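Local coordinates for protein PTS system fructose-specific EIIB component (Bacillus subtilis, PDB 1BLE) that takes a phosphoryl group from phospho-EIIA onto an active-site histidine and passes it to incoming fructose during uptake across the cell membrane, at residues Arg30-Ser35 against Ala80-Glu85. Residues are numbered along the deposited sequence; the frame is centred on the assembly and turned at random.
Sequences RIIVVS and AMLLFE
Val34 lies alongside the ring of Phe84, its CB above all meeting the ring at CE1, while its CG2 branch reaches Leu82 CD2 at 3.8 Å. Strands 30-34 and 80-84 are parallel neighbours inside the mixed sheet of this alpha/beta domain, with helices packed on both faces. Four backbone bonds join them: Met81 N to Arg30 O, Ile32 N to Met81 O, Leu83 N to Ile32 O at 2.9 Å, and Val34 N to Leu83 O, the straightest, with an N-H...O angle of 170°. On one face, under helix 18-26, Leu83 CD1 touches Ile31 CG2 at 3.8 Å and its CB meets Val33 CG2; the Leu83 side chain lies about 9 Å from that of His15, the histidine that EIIA phosphorylates during transport, here unmodified. On the other face, beneath helix 63-71, Leu82 has CG anti to its carbonyl carbon (chi1 -54°), turned so that with chi2 its CD2 branch meets Ile32 CB at 3.8 Å. With a serine in place of Phe84, the flank of Val34 would probably lose its aromatic cover and a gap would open beside strand 3-10, where the Phe84 side chain also touches Ala7. Past the last direct backbone bond the strands separate, and a water fills in, donating to Val34 O at 2.6 Å and accepting from Glu85 N at 2.8 Å.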
loop_
_atom_site.group_PDB
_atom_site.type_symbol
_atom_site.label_atom_id
_atom_site.label_comp_id
_atom_site.label_asym_id
_atom_site.label_seq_id
_atom_site.Cartn_x
_atom_site.Cartn_y
_atom_site.Cartn_z
ATOM N N ARG A 30 -1.793 7.086 13.629
ATOM C CA ARG A 30 -0.933 6.856 12.472
ATOM C C ARG A 30 0.580 6.857 12.670
ATOM O O ARG A 30 1.086 7.491 13.588
ATOM C CB ARG A 30 -1.265 7.895 11.421
ATOM C CG ARG A 30 -1.334 9.278 11.978
ATOM C CD ARG A 30 -2.069 10.175 10.997
ATOM N NE ARG A 30 -3.515 9.914 10.892
ATOM C CZ ARG A 30 -4.242 10.208 9.811
ATOM N NH1 ARG A 30 -3.649 10.751 8.739
ATOM N NH2 ARG A 30 -5.566 10.037 9.822
ATOM N N ILE A 31 1.281 6.159 11.768
ATOM C CA ILE A 31 2.733 6.064 11.748
ATOM C C ILE A 31 3.183 6.679 10.440
ATOM O O ILE A 31 2.754 6.267 9.376
ATOM C CB ILE A 31 3.205 4.619 11.737
ATOM C CG1 ILE A 31 2.874 3.976 13.043
ATOM C CG2 ILE A 31 4.715 4.524 11.606
ATOM C CD1 ILE A 31 3.377 2.577 13.068
ATOM N N ILE A 32 4.066 7.652 10.501
ATOM C CA ILE A 32 4.519 8.247 9.277
ATOM C C ILE A 32 6.030 8.126 9.164
ATOM O O ILE A 32 6.761 8.451 10.102
ATOM C CB ILE A 32 4.108 9.717 9.221
ATOM C CG1 ILE A 32 2.597 9.832 9.330
ATOM C CG2 ILE A 32 4.578 10.345 7.941
ATOM C CD1 ILE A 32 2.150 11.183 9.808
ATOM N N VAL A 33 6.494 7.602 8.036
ATOM C CA VAL A 33 7.945 7.488 7.796
ATOM C C VAL A 33 8.331 8.771 7.068
ATOM O O VAL A 33 7.721 9.142 6.055
ATOM C CB VAL A 33 8.307 6.226 6.948
ATOM C CG1 VAL A 33 9.733 6.281 6.474
ATOM C CG2 VAL A 33 8.160 5.015 7.790
ATOM N N VAL A 34 9.267 9.507 7.649
ATOM C CA VAL A 34 9.688 10.780 7.059
ATOM C C VAL A 34 11.089 10.585 6.465
ATOM O O VAL A 34 12.042 10.293 7.182
ATOM C CB VAL A 34 9.670 11.911 8.147
ATOM C CG1 VAL A 34 9.913 13.251 7.547
ATOM C CG2 VAL A 34 8.339 11.926 8.891
ATOM N N SER A 35 11.195 10.666 5.145
ATOM C CA SER A 35 12.484 10.486 4.468
ATOM C C SER A 35 12.308 10.833 3.025
ATOM O O SER A 35 11.412 10.309 2.407
ATOM C CB SER A 35 12.973 9.036 4.564
ATOM O OG SER A 35 13.889 8.737 3.512
ATOM N N ALA A 80 0.195 11.139 16.228
ATOM C CA ALA A 80 1.115 10.386 15.383
ATOM C C ALA A 80 2.470 10.070 15.965
ATOM O O ALA A 80 2.947 10.709 16.910
ATOM C CB ALA A 80 1.323 11.126 14.099
ATOM N N MET A 81 3.136 9.132 15.304
ATOM C CA MET A 81 4.463 8.668 15.676
ATOM C C MET A 81 5.278 8.676 14.374
ATOM O O MET A 81 4.837 8.117 13.367
ATOM C CB MET A 81 4.324 7.261 16.241
ATOM C CG MET A 81 5.580 6.661 16.709
ATOM S SD MET A 81 5.328 4.991 17.221
ATOM C CE MET A 81 7.026 4.420 16.888
ATOM N N LEU A 82 6.397 9.410 14.357
ATOM C CA LEU A 82 7.279 9.510 13.165
ATOM C C LEU A 82 8.467 8.529 13.216
ATOM O O LEU A 82 9.017 8.238 14.295
ATOM C CB LEU A 82 7.830 10.927 13.035
ATOM C CG LEU A 82 6.791 12.047 13.031
ATOM C CD1 LEU A 82 7.467 13.400 12.998
ATOM C CD2 LEU A 82 5.902 11.903 11.815
ATOM N N LEU A 83 8.841 8.014 12.051
ATOM C CA LEU A 83 9.959 7.109 11.930
ATOM C C LEU A 83 10.997 7.765 11.045
ATOM O O LEU A 83 10.664 8.315 9.986
ATOM C CB LEU A 83 9.498 5.806 11.311
ATOM C CG LEU A 83 8.942 4.829 12.347
ATOM C CD1 LEU A 83 8.378 3.598 11.644
ATOM C CD2 LEU A 83 10.059 4.454 13.321
ATOM N N PHE A 84 12.254 7.720 11.464
ATOM C CA PHE A 84 13.334 8.337 10.693
ATOM C C PHE A 84 14.440 7.318 10.442
ATOM O O PHE A 84 14.657 6.420 11.234
ATOM C CB PHE A 84 13.916 9.563 11.449
ATOM C CG PHE A 84 12.946 10.706 11.614
ATOM C CD1 PHE A 84 12.769 11.637 10.613
ATOM C CD2 PHE A 84 12.151 10.806 12.745
ATOM C CE1 PHE A 84 11.806 12.636 10.753
ATOM C CE2 PHE A 84 11.206 11.788 12.871
ATOM C CZ PHE A 84 11.030 12.701 11.889
ATOM N N GLU A 85 15.120 7.450 9.312
ATOM C CA GLU A 85 16.241 6.571 8.946
ATOM C C GLU A 85 17.494 7.077 9.660
ATOM O O GLU A 85 18.383 6.287 9.979
ATOM C CB GLU A 85 16.581 6.728 7.474
ATOM C CG GLU A 85 16.242 5.673 6.504
ATOM C CD GLU A 85 16.807 6.080 5.139
ATOM O OE1 GLU A 85 16.359 7.116 4.566
ATOM O OE2 GLU A 85 17.745 5.405 4.664
HETATM O O HOH W 1 14.449 9.802 7.958
HETATM O O HOH W 2 16.374 9.993 3.624
#